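Local coordinates for protein polyphosphate kinase (Porphyromonas gingivalis, PDB 2O8R) that probably catalyses the reversible transfer of the terminal phosphate of ATP onto a growing polyphosphate chain, at residues L493-L497 with D498-E502; M516-A519 with I520-I524; P196-Q199 with T200-F203. The protein carries 3 engineered substitutions. One frame throughout, in Å; residues are numbered along the deposited sequence.

Interaction 1. Residues L493-L497 with D498-E502; sequences LFRIL and DGDPE
Asp500 and Gly499 fold back onto Arg495 and Ile496 in a Schellman motif that ends helix 484-497 in the first of the two C-terminal domains, both of the phospholipase D-like clan. This backbone-bonded turn is the tight part of the contact. Gly499 is the C-prime residue, and its positive phi of 71° swings the chain across the last helical turn. Asp500 N binds Arg495 O at 2.9 Å, while Gly499 N meets Ile496 O at 3.0 Å from above the carbonyl plane. Asp498 N also bonds to Phe494 O, at 2.8 Å.

On the inward side of the turn Phe494 and Leu497 both pack against Phe403, and the side chain of Leu497 is about 10 Å from that of His439, the predicted phosphohistidine. Asp498 turns its carboxylate away from the helix to a salt bridge with Arg428.

The loop side is more open and is held mainly by charge. Arg495 bends at chi3 (50°), bringing its guanidinium alongside Asp500-Glu502, where CB of Asp500 sits over one face. Its NH2 donates to Pro501 O at 2.6 Å, with the oxygen tilted modestly from the guanidinium plane. Its NE bonds to Glu502 OE2 at 2.7 Å as part of a salt bridge, reaching the anti side of a carboxylate whose plane stands 82° from the guanidinium. Asp500 contributes charge alone, since OD2, 3.3 Å from Arg495 NH1, lies well out of the guanidinium plane. Glu502 is shared between two arginines, because OE1 pairs with Arg492, so its carboxylate is gripped at both oxygens. Where this charged network borders the apolar flank, Glu502 CB rests 3.8 Å from Ile496 CG1.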
# COMPACT_ATOMS: atom_id res chain seq x y z
N LEU A 493 4.86 -19.86 -28.20
CA LEU A 493 5.75 -19.23 -27.22
C LEU A 493 5.38 -19.63 -25.79
O LEU A 493 6.26 -20.04 -25.02
CB LEU A 493 5.73 -17.71 -27.35
CG LEU A 493 6.54 -16.90 -26.33
CD1 LEU A 493 8.01 -17.31 -26.28
CD2 LEU A 493 6.38 -15.39 -26.58
N PHE A 494 4.10 -19.56 -25.45
CA PHE A 494 3.70 -19.84 -24.09
C PHE A 494 3.88 -21.31 -23.72
O PHE A 494 4.15 -21.63 -22.57
CB PHE A 494 2.28 -19.41 -23.82
CG PHE A 494 2.13 -17.95 -23.51
CD1 PHE A 494 2.54 -17.44 -22.30
CD2 PHE A 494 1.54 -17.09 -24.43
CE1 PHE A 494 2.38 -16.10 -21.99
CE2 PHE A 494 1.38 -15.73 -24.14
CZ PHE A 494 1.80 -15.24 -22.92
N ARG A 495 3.74 -22.19 -24.70
CA ARG A 495 3.96 -23.61 -24.44
C ARG A 495 5.42 -23.86 -24.15
O ARG A 495 5.76 -24.60 -23.23
CB ARG A 495 3.50 -24.46 -25.61
CG ARG A 495 2.04 -24.80 -25.55
CD ARG A 495 1.58 -25.60 -26.74
NE ARG A 495 2.43 -26.76 -27.01
CZ ARG A 495 2.33 -27.93 -26.39
NH1 ARG A 495 1.42 -28.13 -25.46
NH2 ARG A 495 3.17 -28.91 -26.72
N ILE A 496 6.28 -23.22 -24.94
CA ILE A 496 7.71 -23.26 -24.69
C ILE A 496 8.04 -22.71 -23.29
O ILE A 496 8.78 -23.34 -22.54
CB ILE A 496 8.51 -22.53 -25.80
CG1 ILE A 496 8.38 -23.29 -27.12
CG2 ILE A 496 9.98 -22.39 -25.41
CD1 ILE A 496 9.13 -22.66 -28.29
N LEU A 497 7.48 -21.56 -22.92
CA LEU A 497 7.68 -21.03 -21.56
C LEU A 497 7.10 -21.95 -20.47
O LEU A 497 7.60 -21.99 -19.34
CB LEU A 497 7.13 -19.60 -21.43
CG LEU A 497 7.80 -18.57 -22.33
CD1 LEU A 497 7.13 -17.22 -22.22
CD2 LEU A 497 9.29 -18.46 -22.02
N ASP A 498 6.05 -22.70 -20.82
CA ASP A 498 5.44 -23.65 -19.90
C ASP A 498 6.08 -25.04 -20.00
O ASP A 498 5.51 -26.02 -19.54
CB ASP A 498 3.94 -23.75 -20.16
CG ASP A 498 3.16 -24.23 -18.94
OD1 ASP A 498 3.75 -24.35 -17.84
OD2 ASP A 498 1.94 -24.48 -19.08
N GLY A 499 7.25 -25.13 -20.64
CA GLY A 499 8.02 -26.38 -20.69
C GLY A 499 7.52 -27.54 -21.55
O GLY A 499 8.06 -28.64 -21.49
N ASP A 500 6.50 -27.29 -22.37
CA ASP A 500 5.95 -28.31 -23.26
C ASP A 500 6.76 -28.47 -24.53
O ASP A 500 7.40 -27.52 -24.97
CB ASP A 500 4.50 -27.97 -23.59
CG ASP A 500 3.60 -28.14 -22.40
OD1 ASP A 500 4.00 -28.88 -21.48
OD2 ASP A 500 2.50 -27.54 -22.38
N PRO A 501 6.77 -29.68 -25.11
CA PRO A 501 7.48 -29.86 -26.39
C PRO A 501 6.80 -29.07 -27.51
O PRO A 501 5.58 -29.14 -27.66
CB PRO A 501 7.39 -31.36 -26.64
CG PRO A 501 6.23 -31.83 -25.83
CD PRO A 501 6.16 -30.93 -24.63
N GLU A 502 7.60 -28.30 -28.25
CA GLU A 502 7.15 -27.49 -29.39
C GLU A 502 8.38 -27.19 -30.21
O GLU A 502 9.44 -26.91 -29.64
CB GLU A 502 6.60 -26.15 -28.94
CG GLU A 502 5.15 -26.16 -28.57
CD GLU A 502 4.23 -26.32 -29.76
OE1 GLU A 502 4.54 -25.78 -30.85
OE2 GLU A 502 3.18 -26.97 -29.60

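Interaction 2. Residues M516-A519 with I520-I524; sequences MGEA and ITNLI
Ile520, Thr521, Asn522 and Leu523 each donate their backbone N-H to the carbonyl four residues earlier, on Met516, Gly517, Glu518 and Ala519, making regular alpha-helix at the start of helix 516-532. The bonds are nearly straight, as in Ile520 N to Met516 O at 3.0 Å (173°).

Among the side chains, selenomethionine Met516 and Ile520 lie side by side and point the same way. The first carries CG anti to its backbone nitrogen (chi1 -166°), which lays CG 4.0 Å from Ile520 CD1. Both also touch Leu623 of helix 620-624, and Ile520 reaches Trp601. One turn on, Leu523 lies beside the carbonyl of Ala519 and touches Phe603, Glu610 and Phe612 of the neighbouring sheet strands.

Glu518 and Asn522 occupy the exposed flank. The amide of Asn522 folds over the carbonyl of Glu518, but its ND2 makes no hydrogen bond there, and Glu518 OE1 stays 4.1 Å from Asn522 ND2. Thr521 OG1 lies between two weak choices, Gly517 O and Gln554 OE1, and has one proton for both.

The chemistry is that of an amphipathic helix: apolar side chains pack one face on the sheet and on helix 620-624 of the second C-terminal domain, whereas the solvent-side polar groups add little, and backbone bonds carry the local order.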
# COMPACT_ATOMS: atom_id res chain seq x y z
N MSE A 516 15.49 -13.92 -33.22
CA MSE A 516 15.58 -12.46 -33.23
C MSE A 516 16.91 -11.86 -33.66
O MSE A 516 16.94 -10.85 -34.37
CB MSE A 516 15.15 -11.88 -31.89
CG MSE A 516 14.91 -10.38 -31.98
SE MSE A 516 14.48 -9.54 -30.27
CE MSE A 516 16.22 -9.66 -29.39
N GLY A 517 18.01 -12.46 -33.21
CA GLY A 517 19.34 -11.97 -33.58
C GLY A 517 19.51 -12.00 -35.09
O GLY A 517 19.87 -10.99 -35.69
N GLU A 518 19.24 -13.15 -35.69
CA GLU A 518 19.35 -13.33 -37.13
C GLU A 518 18.49 -12.31 -37.84
O GLU A 518 18.97 -11.64 -38.75
CB GLU A 518 18.89 -14.73 -37.55
CG GLU A 518 20.02 -15.71 -37.79
CD GLU A 518 19.67 -16.76 -38.84
OE1 GLU A 518 18.51 -16.76 -39.32
OE2 GLU A 518 20.55 -17.57 -39.19
N ALA A 519 17.24 -12.19 -37.39
CA ALA A 519 16.27 -11.32 -38.05
C ALA A 519 16.74 -9.88 -38.09
O ALA A 519 16.70 -9.25 -39.14
CB ALA A 519 14.91 -11.43 -37.38
N ILE A 520 17.21 -9.37 -36.94
CA ILE A 520 17.77 -8.02 -36.86
C ILE A 520 18.96 -7.83 -37.83
O ILE A 520 19.00 -6.84 -38.57
CB ILE A 520 18.16 -7.64 -35.42
CG1 ILE A 520 16.91 -7.46 -34.57
CG2 ILE A 520 18.93 -6.35 -35.39
CD1 ILE A 520 17.21 -7.34 -33.09
N THR A 521 19.88 -8.79 -37.83
CA THR A 521 21.01 -8.80 -38.78
C THR A 521 20.55 -8.84 -40.26
O THR A 521 21.01 -8.04 -41.08
CB THR A 521 21.97 -9.97 -38.51
OG1 THR A 521 22.63 -9.76 -37.26
CG2 THR A 521 23.03 -10.07 -39.60
N ASN A 522 19.64 -9.75 -40.58
CA ASN A 522 19.12 -9.84 -41.94
C ASN A 522 18.48 -8.54 -42.41
O ASN A 522 18.81 -8.05 -43.49
CB ASN A 522 18.11 -10.98 -42.03
CG ASN A 522 18.70 -12.30 -41.62
OD1 ASN A 522 19.92 -12.50 -41.69
ND2 ASN A 522 17.84 -13.21 -41.16
N LEU A 523 17.58 -8.00 -41.60
CA LEU A 523 16.90 -6.73 -41.87
C LEU A 523 17.88 -5.57 -42.14
O LEU A 523 17.69 -4.81 -43.09
CB LEU A 523 15.96 -6.37 -40.72
CG LEU A 523 14.69 -7.20 -40.51
CD1 LEU A 523 14.23 -7.13 -39.05
CD2 LEU A 523 13.57 -6.75 -41.43
N ILE A 524 18.91 -5.43 -41.30
CA ILE A 524 19.90 -4.37 -41.49
C ILE A 524 20.71 -4.60 -42.75
O ILE A 524 20.95 -3.68 -43.53
CB ILE A 524 20.86 -4.24 -40.30
CG1 ILE A 524 20.11 -3.80 -39.04
CG2 ILE A 524 21.96 -3.23 -40.63
CD1 ILE A 524 20.92 -3.87 -37.76

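Interaction 3. Residues P196-Q199 with T200-F203; sequences PRLQ and TDTF
Leu198 to Asp201 form a type I beta turn in the loop joining strand 192-195 to strand 204-208, closed by Asp201 N donating to Leu198 O at 2.7 Å. That donor approaches from above the carbonyl plane; Arg197 before the turn and Asp201 at its end are extended, while Thr202 bends the chain again.

The side chain of Asp201 answers in the other direction. Its OD2 accepts the N-H of Leu198 at 3.0 Å through the anti lone pair, so these two residues are joined by a pair of bonds. CB of Leu198 lies beside the same carboxylate oxygen and also 3.6 Å from Thr200 OG1.

Arg197 spans the mouth of the loop. Its CG stands anti to the backbone nitrogen (chi1 -158°) and the chain runs extended to NE, which donates to Phe203 O at 3.0 Å. The carbonyl oxygen lies in the guanidinium plane, although NE sits above the plane of the carbonyl. NH2 adds a weak bond to Asp201 O at 3.3 Å. The guanidinium also makes a cation-pi contact with Tyr204, and Pro196 O is bonded to His127.

The side chains of Arg197 and Asp201 run past each other, oppositely directed, without a salt bridge, NE and OD2 being 5.4 Å apart. Both bond instead to backbone atoms, OD2 of Asp201 to an N-H and the guanidinium of Arg197 to carbonyls, and so tie this surface loop of the middle domain across.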
# COMPACT_ATOMS: atom_id res chain seq x y z
N PRO A 196 -0.65 27.71 8.58
CA PRO A 196 -2.01 28.25 8.44
C PRO A 196 -2.10 29.62 7.75
O PRO A 196 -1.16 30.43 7.80
CB PRO A 196 -2.52 28.30 9.89
CG PRO A 196 -1.70 27.26 10.61
CD PRO A 196 -0.33 27.41 9.99
N ARG A 197 -3.23 29.87 7.12
CA ARG A 197 -3.32 30.91 6.11
C ARG A 197 -4.68 31.58 6.18
O ARG A 197 -5.65 30.98 6.60
CB ARG A 197 -3.18 30.23 4.76
CG ARG A 197 -2.74 31.11 3.67
CD ARG A 197 -3.25 30.60 2.36
NE ARG A 197 -3.24 31.68 1.39
CZ ARG A 197 -4.29 32.03 0.68
NH1 ARG A 197 -5.43 31.35 0.80
NH2 ARG A 197 -4.20 33.05 -0.17
N LEU A 198 -4.73 32.83 5.73
CA LEU A 198 -5.97 33.59 5.64
C LEU A 198 -6.15 33.94 4.19
O LEU A 198 -5.15 34.22 3.52
CB LEU A 198 -5.81 34.91 6.38
CG LEU A 198 -5.48 34.97 7.85
CD1 LEU A 198 -5.04 36.40 8.12
CD2 LEU A 198 -6.68 34.58 8.70
N GLN A 199 -7.40 34.00 3.71
CA GLN A 199 -7.63 34.33 2.29
C GLN A 199 -7.01 35.66 1.91
O GLN A 199 -6.66 35.89 0.76
CB GLN A 199 -9.11 34.33 1.93
CG GLN A 199 -9.80 33.00 2.10
CD GLN A 199 -11.11 32.92 1.35
OE1 GLN A 199 -11.67 33.95 0.95
NE2 GLN A 199 -11.61 31.71 1.14
N THR A 200 -6.81 36.51 2.91
CA THR A 200 -6.22 37.83 2.70
C THR A 200 -4.71 37.75 2.47
O THR A 200 -4.09 38.75 2.12
CB THR A 200 -6.52 38.76 3.89
OG1 THR A 200 -5.91 38.24 5.07
CG2 THR A 200 -8.04 38.88 4.11
N ASP A 201 -4.13 36.57 2.68
CA ASP A 201 -2.68 36.37 2.61
C ASP A 201 -2.17 36.37 1.18
O ASP A 201 -2.90 36.04 0.24
CB ASP A 201 -2.28 35.07 3.31
CG ASP A 201 -1.79 35.29 4.73
OD1 ASP A 201 -0.73 35.92 4.89
OD2 ASP A 201 -2.45 34.80 5.68
N THR A 202 -0.90 36.74 1.02
CA THR A 202 -0.30 36.79 -0.30
C THR A 202 0.13 35.41 -0.79
O THR A 202 0.12 35.13 -1.97
CB THR A 202 0.88 37.77 -0.34
OG1 THR A 202 0.62 38.87 0.55
CG2 THR A 202 1.09 38.30 -1.75
N PHE A 203 0.50 34.54 0.14
CA PHE A 203 1.03 33.22 -0.20
C PHE A 203 0.38 32.08 0.57
O PHE A 203 -0.26 32.26 1.61
CB PHE A 203 2.54 33.14 0.11
CG PHE A 203 3.35 34.28 -0.45
CD1 PHE A 203 3.57 34.39 -1.82
CD2 PHE A 203 3.91 35.22 0.41
CE1 PHE A 203 4.33 35.45 -2.33
CE2 PHE A 203 4.66 36.28 -0.10
CZ PHE A 203 4.87 36.39 -1.47

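All three contacts are local, yet they suit different places. Interaction 2 is the most buried, an amphipathic segment of regular helix in the second C-terminal domain, whereas interactions 1 and 3 lie at the surface, where backbone-bonded chain reversals are reinforced by an arginine side chain. In 493-502 the arginine meets carboxylates as well as a carbonyl; in 196-203 its hydrogen bonds across the loop go to carbonyls. Interactions 1 and 2 follow each other along the chain, on helices 484-497 and 516-532, with centres 24 Å apart, and both approach the predicted phosphohistidine. Interaction 3 belongs to the middle domain, its centre about 65 Å from that of interaction 1, away from the annotated sites.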